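Local coordinates for protein CalG4 (Micromonospora echinospora, PDB 3IA7) that adopts the two-domain GT-B fold, belongs to an antibiotic-biosynthesis protein family and binds calcium ions between its two subunits, at residues V25-L28 / A29-G32; P41-A44 / D45-K48; L56-S59 / E60-F64; P386-A389 / A390-E394. One frame throughout, in Å; residues are numbered along the deposited sequence.

Interaction 1: V25-L28 / A29-G32; sequences VSEL and ARRG
Glu27 swings CG away from the backbone N (chi1 -172°) and bends at chi2, which sets its carboxylate between Arg30 and Arg31, three and four residues further on. Arg30, its chain extended from CG to NE, comes in at about a right angle, and its NH1 meets OE1 of Glu27 at 3.0 Å from above the carboxylate plane. Arg31 grips side-on: NE lies 2.9 Å from Glu27 OE2 in a fairly straight bond (163°) on the anti lone pair, while NH2 reaches the same oxygen at 3.2 Å. The carboxylate stands nearly perpendicular (83°) to this guanidinium, whose NH1 forms salt bridges with Asp391 and Glu394. Both carboxylate oxygens are thus held, which fixes the rotation of the group. Arg30 CG rests 3.2 Å from Ser26 O. A Schellman motif ends the helix, with Gly32 at positive phi, its N 2.9 Å from Ala29 O, and His33 N turned back to Leu28 O. In the beta-alpha-beta unit of strand 6-10, helix 15-30 and strand 34-39, Val25 and Leu28 pack on both strands; Glu27, Leu28 and Arg31 touch Ala390 of helix 385-400, and Glu27, Ala29 and Arg30 also pack on the second subunit.

Interaction 2: P41-A44 / D45-K48; sequences PLFA and DEVK. With CA (calcium ion), chain C.
The carboxylate of Glu46 reaches back along the helix to lie beside the Leu42 carbonyl, both turned to one calcium ion. Glu46 binds it through two oxygens, OE1 at 2.6 Å and OE2 at 2.5 Å from the metal, and Leu42 O joins at 2.3 Å. A strongly bent chi2 (91°) carries the carboxylate there, bringing OE1 within 3.2 Å of Phe43 CA. Carboxylate and carbonyl oxygens would not ordinarily crowd together; the shared cation probably offsets their repulsion. Water 1, also a calcium ligand, sits where a backbone bond might run from Asp45 N to Pro41 O. It accepts from Asp45 N and donates to Pro41 O at 2.7 Å and to Asp45 OD2 at 2.7 Å, so Asp45 is a second-shell residue orienting a metal-bound water. Water 2 is a further ligand, and Gln225 and His297 of the second subunit complete the site, making calcium a bridge between the two copies. Regular helical bonding follows, with Val47 N 3.1 Å from Phe43 O. Helix 41-49 links strands 34-39 and 53-56 in a beta-alpha-beta unit: Ala44, Val47 and Lys48 rest on Val54 of strand 53-56, and Val47 also packs on Val18 and Leu22 of helix 15-30.

Interaction 3: L56-S59 / E60-F64; sequences LYKS and EFDTF
Asp62 runs beside the Ser59 carbonyl and meets Lys58 at its tip. Its CB lies 3.4 Å from Ser59 O, and CG stays alongside that same carbonyl. At the tip the branches part: OD1 comes to 3.9 Å from Ser59 CB, whereas OD2 takes the Lys58 ammonium, its anti lone pair facing NZ at 3.0 Å in a salt bridge. Lys58 can reach it because its chain turns at chi2 (80°) and runs extended from there to NZ. OD2 also accepts from water 4 at 2.7 Å, and this water takes the N-H of Ser59, tying the carboxylate to the backbone as well as to the lysine. Ser59 is gripped from two directions. Its OG accepts from Phe61 N at 3.1 Å, an ST turn, and is hydrogen-bonded to Glu86 as well; the same OG lies at the edge of the Phe61 ring, 3.4 Å from CD2. Its carbonyl accepts from Asp62 N at 3.2 Å, closing a type I beta-turn through Glu60 and Phe61, although the donor stands 60° above the carbonyl plane. Water 5 adds a second partner to that oxygen and leads on to Thr63 OG1, while water 3 joins Lys58 O to Glu60 OE2. The turn lies in the loop between strand 53-56 and helix 75-98. Glu86 of that helix holds Ser59 OG, Tyr57 OH and the Glu60 N-H, Arg85 pairs with Glu60, and Tyr57 bonds through its backbone to Thr39 of strand 34-39.

Interaction 4: P386-A389 / A390-E394; sequences PARA and ADEVE
The guanidinium of Arg388 is met at its edge by the carboxylate of Glu392, and the two planes stand 59° apart, so neither group stacks on the other's face. This is an i to i+4 salt bridge along helix 385-400, the closing helix of the GT-B fold, which returns from the C-terminal domain to pack on the N-terminal one. Arg388 NE donates to Glu392 OE2 at 3.2 Å and 154°, meeting it on the anti side slightly out of the carboxylate plane; NH2 stays farther off, 3.6 Å from the same oxygen. The two side chains lie next to each other and point the same way. Arg388 is extended, and Glu392 bends at chi2 (-80°) to bring OE2 level with NE. The other end of the guanidinium is occupied too, as NH1 bonds to Ser383 O. Both side chains cover Ala209 of strand 208-210, and Glu392 also lies on Ile190 of strand 189-191. Elsewhere on the helix Ala389 and Ala390 pack against Leu24 of helix 15-30, and Ala387 meets Ala387 of the second subunit. Glu394 OE2 is held by His33. Side-chain carbons also come close to the carbonyls of the turn before: Glu392 CG lies 3.1 Å from Arg388 O, and one residue further on, CG2 of Val393 sits 3.2 Å from Ala389 O.

In the fold
From the N terminus, interactions 1, 2 and 3 follow one another through the first strands and helices, and interaction 4 comes near the C terminus. Each is local within a continuous segment, so none closes a long loop and none nest or cross; they run in series. Interaction 1 ends helix 15-30, interaction 2 lies at the start of helix 41-49, and interaction 3 turns the chain after strand 53-56. Interactions 2 and 3 touch through Leu56 against Pro41 and Ala44. Interactions 1 and 4, with centres about 10 Å apart, join the far ends of the chain by packing helix 385-400 on helix 15-30. Interactions 1, 2 and 4 also reach the second subunit.

Interaction 1: V25-L28 / A29-G32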
loop_
_atom_site.group_PDB
_atom_site.type_symbol
_atom_site.label_atom_id
_atom_site.label_comp_id
_atom_site.label_asym_id
_atom_site.label_seq_id
_atom_site.Cartn_x
_atom_site.Cartn_y
_atom_site.Cartn_z
ATOM N N VAL A 25 -2.171 -12.756 -0.622
ATOM C CA VAL A 25 -3.588 -13.083 -0.769
ATOM C C VAL A 25 -4.170 -12.416 -2.023
ATOM O O VAL A 25 -4.811 -13.073 -2.842
ATOM C CB VAL A 25 -4.409 -12.660 0.491
ATOM C CG1 VAL A 25 -5.894 -12.685 0.192
ATOM C CG2 VAL A 25 -4.079 -13.583 1.687
ATOM N N SER A 26 -4.007 -11.093 -2.123
ATOM C CA SER A 26 -4.575 -10.336 -3.221
ATOM C C SER A 26 -4.043 -10.739 -4.569
ATOM O O SER A 26 -4.818 -10.902 -5.526
ATOM C CB SER A 26 -4.310 -8.836 -2.985
ATOM O OG SER A 26 -5.042 -8.490 -1.817
ATOM N N GLU A 27 -2.726 -10.961 -4.632
ATOM C CA GLU A 27 -2.092 -11.338 -5.883
ATOM C C GLU A 27 -2.570 -12.720 -6.353
ATOM O O GLU A 27 -2.891 -12.936 -7.558
ATOM C CB GLU A 27 -0.556 -11.293 -5.738
ATOM C CG GLU A 27 0.181 -11.500 -7.146
ATOM C CD GLU A 27 -0.270 -10.578 -8.305
ATOM O OE1 GLU A 27 -0.561 -9.390 -8.104
ATOM O OE2 GLU A 27 -0.339 -11.072 -9.461
ATOM N N LEU A 28 -2.721 -13.652 -5.408
ATOM C CA LEU A 28 -3.325 -14.980 -5.755
ATOM C C LEU A 28 -4.797 -14.907 -6.219
ATOM O O LEU A 28 -5.204 -15.567 -7.212
ATOM C CB LEU A 28 -3.220 -15.946 -4.562
ATOM C CG LEU A 28 -1.725 -16.371 -4.349
ATOM C CD1 LEU A 28 -1.623 -17.150 -3.018
ATOM C CD2 LEU A 28 -1.145 -17.255 -5.569
ATOM N N ALA A 29 -5.585 -14.129 -5.488
ATOM C CA ALA A 29 -6.975 -13.852 -5.864
ATOM C C ALA A 29 -7.040 -13.212 -7.267
ATOM O O ALA A 29 -7.932 -13.547 -8.072
ATOM C CB ALA A 29 -7.654 -12.937 -4.777
ATOM N N ARG A 30 -6.145 -12.266 -7.568
ATOM C CA ARG A 30 -6.087 -11.649 -8.899
ATOM C C ARG A 30 -5.884 -12.681 -9.989
ATOM O O ARG A 30 -6.343 -12.495 -11.087
ATOM C CB ARG A 30 -4.947 -10.634 -9.060
ATOM C CG ARG A 30 -5.186 -9.388 -8.332
ATOM C CD ARG A 30 -4.226 -8.298 -8.743
ATOM N NE ARG A 30 -4.408 -7.239 -7.772
ATOM C CZ ARG A 30 -3.663 -7.093 -6.672
ATOM N NH1 ARG A 30 -2.635 -7.883 -6.455
ATOM N NH2 ARG A 30 -3.919 -6.110 -5.807
ATOM N N ARG A 31 -5.111 -13.709 -9.676
ATOM C CA ARG A 31 -4.842 -14.762 -10.596
ATOM C C ARG A 31 -5.965 -15.777 -10.701
ATOM O O ARG A 31 -5.803 -16.787 -11.381
ATOM C CB ARG A 31 -3.496 -15.422 -10.275
ATOM C CG ARG A 31 -2.355 -14.387 -10.295
ATOM C CD ARG A 31 -0.984 -14.987 -9.939
ATOM N NE ARG A 31 0.033 -13.930 -9.907
ATOM C CZ ARG A 31 1.338 -14.119 -10.049
ATOM N NH1 ARG A 31 1.838 -15.346 -10.201
ATOM N NH2 ARG A 31 2.152 -13.073 -9.964
ATOM N N GLY A 32 -7.102 -15.530 -10.056
ATOM C CA GLY A 32 -8.261 -16.437 -10.226
ATOM C C GLY A 32 -8.431 -17.518 -9.145
ATOM O O GLY A 32 -9.418 -18.255 -9.177
#

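Interaction 2: P41-A44 / D45-K48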
loop_
_atom_site.group_PDB
_atom_site.type_symbol
_atom_site.label_atom_id
_atom_site.label_comp_id
_atom_site.label_asym_id
_atom_site.label_seq_id
_atom_site.Cartn_x
_atom_site.Cartn_y
_atom_site.Cartn_z
ATOM N N PRO A 41 -12.722 -12.174 14.184
ATOM C CA PRO A 41 -13.530 -11.079 13.708
ATOM C C PRO A 41 -12.735 -9.767 13.558
ATOM O O PRO A 41 -13.022 -8.964 12.675
ATOM C CB PRO A 41 -14.602 -10.983 14.774
ATOM C CG PRO A 41 -14.846 -12.473 15.124
ATOM C CD PRO A 41 -13.401 -12.903 15.294
ATOM N N LEU A 42 -11.740 -9.577 14.430
ATOM C CA LEU A 42 -10.924 -8.342 14.422
ATOM C C LEU A 42 -10.248 -8.057 13.072
ATOM O O LEU A 42 -10.006 -6.911 12.714
ATOM C CB LEU A 42 -9.854 -8.400 15.537
ATOM C CG LEU A 42 -8.966 -7.161 15.785
ATOM C CD1 LEU A 42 -9.765 -5.857 15.973
ATOM C CD2 LEU A 42 -8.038 -7.453 17.007
ATOM N N PHE A 43 -9.866 -9.103 12.373
ATOM C CA PHE A 43 -9.258 -8.945 11.058
ATOM C C PHE A 43 -10.057 -9.430 9.867
ATOM O O PHE A 43 -9.525 -9.384 8.745
ATOM C CB PHE A 43 -7.907 -9.649 11.062
ATOM C CG PHE A 43 -6.965 -8.976 11.986
ATOM C CD1 PHE A 43 -6.287 -7.817 11.586
ATOM C CD2 PHE A 43 -6.871 -9.405 13.319
ATOM C CE1 PHE A 43 -5.439 -7.129 12.443
ATOM C CE2 PHE A 43 -6.016 -8.739 14.212
ATOM C CZ PHE A 43 -5.299 -7.577 13.768
ATOM N N ALA A 44 -11.314 -9.855 10.114
ATOM C CA ALA A 44 -12.162 -10.453 9.080
ATOM C C ALA A 44 -12.408 -9.447 7.932
ATOM O O ALA A 44 -12.388 -9.812 6.737
ATOM C CB ALA A 44 -13.505 -10.914 9.717
ATOM N N ASP A 45 -12.684 -8.191 8.288
ATOM C CA ASP A 45 -12.943 -7.164 7.259
ATOM C C ASP A 45 -11.736 -6.905 6.357
ATOM O O ASP A 45 -11.871 -6.824 5.126
ATOM C CB ASP A 45 -13.539 -5.911 7.865
ATOM C CG ASP A 45 -14.895 -6.194 8.519
ATOM O OD1 ASP A 45 -15.857 -6.474 7.766
ATOM O OD2 ASP A 45 -14.955 -6.237 9.744
ATOM N N GLU A 46 -10.571 -6.858 6.978
ATOM C CA GLU A 46 -9.331 -6.564 6.290
ATOM C C GLU A 46 -8.996 -7.712 5.279
ATOM O O GLU A 46 -8.568 -7.479 4.133
ATOM C CB GLU A 46 -8.228 -6.437 7.335
ATOM C CG GLU A 46 -8.356 -5.178 8.182
ATOM C CD GLU A 46 -9.181 -5.334 9.460
ATOM O OE1 GLU A 46 -10.063 -6.239 9.543
ATOM O OE2 GLU A 46 -9.006 -4.489 10.377
ATOM N N VAL A 47 -9.204 -8.936 5.718
ATOM C CA VAL A 47 -8.911 -10.114 4.913
ATOM C C VAL A 47 -9.904 -10.230 3.726
ATOM O O VAL A 47 -9.523 -10.591 2.615
ATOM C CB VAL A 47 -8.932 -11.324 5.864
ATOM C CG1 VAL A 47 -9.048 -12.553 5.115
ATOM C CG2 VAL A 47 -7.624 -11.299 6.804
ATOM N N LYS A 48 -11.174 -9.911 3.977
ATOM C CA LYS A 48 -12.200 -9.913 2.952
ATOM C C LYS A 48 -11.893 -8.893 1.896
ATOM O O LYS A 48 -12.061 -9.158 0.718
ATOM C CB LYS A 48 -13.569 -9.618 3.562
ATOM C CG LYS A 48 -14.059 -10.879 4.303
ATOM C CD LYS A 48 -15.336 -10.618 5.062
ATOM C CE LYS A 48 -15.729 -11.908 5.750
ATOM N NZ LYS A 48 -17.135 -11.815 6.151
HETATM CA CA CA C . -11.033 -5.164 11.676
HETATM O O HOH W 1 -12.714 -6.811 11.069
HETATM O O HOH W 2 -12.667 -4.885 13.450
#

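Interaction 3: L56-S59 / E60-F64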
loop_
_atom_site.group_PDB
_atom_site.type_symbol
_atom_site.label_atom_id
_atom_site.label_comp_id
_atom_site.label_asym_id
_atom_site.label_seq_id
_atom_site.Cartn_x
_atom_site.Cartn_y
_atom_site.Cartn_z
ATOM N N LEU A 56 -13.872 -17.990 10.581
ATOM C CA LEU A 56 -13.550 -17.404 11.913
ATOM C C LEU A 56 -13.095 -18.444 12.926
ATOM O O LEU A 56 -13.607 -19.591 12.943
ATOM C CB LEU A 56 -14.783 -16.701 12.522
ATOM C CG LEU A 56 -15.327 -15.534 11.699
ATOM C CD1 LEU A 56 -16.641 -15.065 12.352
ATOM C CD2 LEU A 56 -14.305 -14.427 11.668
ATOM N N TYR A 57 -12.138 -18.038 13.766
ATOM C CA TYR A 57 -11.795 -18.809 14.947
ATOM C C TYR A 57 -11.836 -17.850 16.147
ATOM O O TYR A 57 -11.789 -16.612 15.993
ATOM C CB TYR A 57 -10.419 -19.530 14.752
ATOM C CG TYR A 57 -9.179 -18.697 15.103
ATOM C CD1 TYR A 57 -8.586 -18.788 16.384
ATOM C CD2 TYR A 57 -8.624 -17.790 14.183
ATOM C CE1 TYR A 57 -7.438 -18.031 16.703
ATOM C CE2 TYR A 57 -7.475 -17.058 14.510
ATOM C CZ TYR A 57 -6.891 -17.199 15.761
ATOM O OH TYR A 57 -5.782 -16.421 16.112
ATOM N N LYS A 58 -11.930 -18.455 17.330
ATOM C CA LYS A 58 -11.929 -17.761 18.585
ATOM C C LYS A 58 -10.530 -17.847 19.189
ATOM O O LYS A 58 -10.021 -18.934 19.480
ATOM C CB LYS A 58 -12.927 -18.421 19.531
ATOM C CG LYS A 58 -12.785 -17.942 20.982
ATOM C CD LYS A 58 -13.461 -16.613 21.177
ATOM C CE LYS A 58 -13.572 -16.278 22.685
ATOM N NZ LYS A 58 -14.022 -14.841 22.790
ATOM N N SER A 59 -9.920 -16.685 19.353
ATOM C CA SER A 59 -8.569 -16.615 19.900
ATOM C C SER A 59 -8.510 -16.786 21.379
ATOM O O SER A 59 -9.291 -16.156 22.130
ATOM C CB SER A 59 -7.911 -15.278 19.531
ATOM O OG SER A 59 -6.568 -15.227 19.939
ATOM N N GLU A 60 -7.549 -17.603 21.796
ATOM C CA GLU A 60 -7.161 -17.711 23.217
ATOM C C GLU A 60 -6.778 -16.370 23.836
ATOM O O GLU A 60 -6.904 -16.172 25.043
ATOM C CB GLU A 60 -6.010 -18.705 23.378
ATOM C CG GLU A 60 -6.392 -20.116 22.976
ATOM C CD GLU A 60 -7.311 -20.808 23.993
ATOM O OE1 GLU A 60 -7.004 -20.814 25.193
ATOM O OE2 GLU A 60 -8.359 -21.334 23.571
ATOM N N PHE A 61 -6.378 -15.431 22.993
ATOM C CA PHE A 61 -5.869 -14.147 23.449
ATOM C C PHE A 61 -6.968 -13.125 23.799
ATOM O O PHE A 61 -6.674 -12.005 24.253
ATOM C CB PHE A 61 -4.851 -13.615 22.431
ATOM C CG PHE A 61 -3.618 -14.484 22.318
ATOM C CD1 PHE A 61 -2.728 -14.590 23.391
ATOM C CD2 PHE A 61 -3.364 -15.224 21.176
ATOM C CE1 PHE A 61 -1.609 -15.393 23.302
ATOM C CE2 PHE A 61 -2.260 -16.033 21.092
ATOM C CZ PHE A 61 -1.378 -16.116 22.147
ATOM N N ASP A 62 -8.224 -13.516 23.598
ATOM C CA ASP A 62 -9.345 -12.723 24.046
ATOM C C ASP A 62 -9.368 -12.687 25.567
ATOM O O ASP A 62 -9.621 -11.643 26.153
ATOM C CB ASP A 62 -10.652 -13.298 23.484
ATOM C CG ASP A 62 -10.845 -12.932 22.015
ATOM O OD1 ASP A 62 -9.878 -12.422 21.415
ATOM O OD2 ASP A 62 -11.948 -13.146 21.481
ATOM N N THR A 63 -9.071 -13.830 26.183
ATOM C CA THR A 63 -9.189 -13.999 27.630
ATOM C C THR A 63 -7.828 -14.244 28.294
ATOM O O THR A 63 -7.708 -14.177 29.522
ATOM C CB THR A 63 -10.158 -15.155 27.966
ATOM O OG1 THR A 63 -9.708 -16.359 27.313
ATOM C CG2 THR A 63 -11.563 -14.819 27.487
ATOM N N PHE A 64 -6.831 -14.579 27.481
ATOM C CA PHE A 64 -5.429 -14.595 27.896
ATOM C C PHE A 64 -4.890 -13.210 27.582
ATOM O O PHE A 64 -4.157 -12.988 26.591
ATOM C CB PHE A 64 -4.641 -15.666 27.143
ATOM C CG PHE A 64 -3.292 -15.983 27.730
ATOM C CD1 PHE A 64 -3.134 -17.077 28.584
ATOM C CD2 PHE A 64 -2.166 -15.235 27.381
ATOM C CE1 PHE A 64 -1.871 -17.404 29.107
ATOM C CE2 PHE A 64 -0.905 -15.545 27.901
ATOM C CZ PHE A 64 -0.757 -16.627 28.766
HETATM O O HOH W 3 -10.149 -20.594 21.465
HETATM O O HOH W 4 -11.499 -14.111 18.994
HETATM O O HOH W 5 -10.512 -16.721 24.589
#

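Interaction 4: P386-A389 / A390-E394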
loop_
_atom_site.group_PDB
_atom_site.type_symbol
_atom_site.label_atom_id
_atom_site.label_comp_id
_atom_site.label_asym_id
_atom_site.label_seq_id
_atom_site.Cartn_x
_atom_site.Cartn_y
_atom_site.Cartn_z
ATOM N N PRO A 386 4.978 -9.302 -3.580
ATOM C CA PRO A 386 3.881 -10.253 -3.742
ATOM C C PRO A 386 3.820 -10.928 -5.108
ATOM O O PRO A 386 3.365 -12.064 -5.182
ATOM C CB PRO A 386 2.631 -9.380 -3.600
ATOM C CG PRO A 386 3.088 -8.247 -2.776
ATOM C CD PRO A 386 4.505 -7.966 -3.164
ATOM N N ALA A 387 4.238 -10.247 -6.189
ATOM C CA ALA A 387 4.178 -10.908 -7.503
ATOM C C ALA A 387 5.103 -12.128 -7.560
ATOM O O ALA A 387 4.758 -13.161 -8.133
ATOM C CB ALA A 387 4.430 -9.926 -8.657
ATOM N N ARG A 388 6.276 -11.970 -6.965
ATOM C CA ARG A 388 7.225 -13.044 -6.884
ATOM C C ARG A 388 6.733 -14.114 -5.943
ATOM O O ARG A 388 6.895 -15.310 -6.214
ATOM C CB ARG A 388 8.551 -12.558 -6.304
ATOM C CG ARG A 388 9.559 -13.725 -6.241
ATOM C CD ARG A 388 10.849 -13.298 -5.556
ATOM N NE ARG A 388 11.724 -14.464 -5.345
ATOM C CZ ARG A 388 12.798 -14.471 -4.572
ATOM N NH1 ARG A 388 13.158 -13.361 -3.921
ATOM N NH2 ARG A 388 13.478 -15.597 -4.437
ATOM N N ALA A 389 6.169 -13.696 -4.828
ATOM C CA ALA A 389 5.639 -14.656 -3.851
ATOM C C ALA A 389 4.548 -15.559 -4.486
ATOM O O ALA A 389 4.573 -16.798 -4.307
ATOM C CB ALA A 389 5.121 -13.910 -2.643
ATOM N N ALA A 390 3.665 -14.953 -5.289
ATOM C CA ALA A 390 2.604 -15.682 -6.036
ATOM C C ALA A 390 3.217 -16.606 -7.107
ATOM O O ALA A 390 2.748 -17.721 -7.298
ATOM C CB ALA A 390 1.624 -14.717 -6.647
ATOM N N ASP A 391 4.261 -16.130 -7.792
ATOM C CA ASP A 391 4.986 -16.955 -8.767
ATOM C C ASP A 391 5.557 -18.222 -8.095
ATOM O O ASP A 391 5.432 -19.341 -8.649
ATOM C CB ASP A 391 6.138 -16.165 -9.443
ATOM C CG ASP A 391 5.657 -15.124 -10.451
ATOM O OD1 ASP A 391 4.439 -15.013 -10.758
ATOM O OD2 ASP A 391 6.540 -14.434 -10.988
ATOM N N GLU A 392 6.119 -18.050 -6.902
ATOM C CA GLU A 392 6.784 -19.156 -6.191
ATOM C C GLU A 392 5.702 -20.129 -5.754
ATOM O O GLU A 392 5.865 -21.325 -5.858
ATOM C CB GLU A 392 7.487 -18.669 -4.922
ATOM C CG GLU A 392 8.628 -17.684 -5.137
ATOM C CD GLU A 392 9.948 -18.310 -5.547
ATOM O OE1 GLU A 392 10.132 -19.548 -5.453
ATOM O OE2 GLU A 392 10.841 -17.534 -5.940
ATOM N N VAL A 393 4.591 -19.605 -5.259
ATOM C CA VAL A 393 3.519 -20.501 -4.827
ATOM C C VAL A 393 2.958 -21.259 -6.026
ATOM O O VAL A 393 2.741 -22.497 -5.954
ATOM C CB VAL A 393 2.392 -19.741 -4.131
ATOM C CG1 VAL A 393 1.187 -20.676 -3.929
ATOM C CG2 VAL A 393 2.880 -19.075 -2.770
ATOM N N GLU A 394 2.681 -20.547 -7.129
ATOM C CA GLU A 394 2.152 -21.244 -8.315
ATOM C C GLU A 394 3.115 -22.291 -8.906
ATOM O O GLU A 394 2.680 -23.375 -9.305
ATOM C CB GLU A 394 1.686 -20.268 -9.407
ATOM C CG GLU A 394 0.472 -19.417 -8.975
ATOM C CD GLU A 394 -0.056 -18.610 -10.117
ATOM O OE1 GLU A 394 0.774 -17.990 -10.823
ATOM O OE2 GLU A 394 -1.298 -18.618 -10.305
#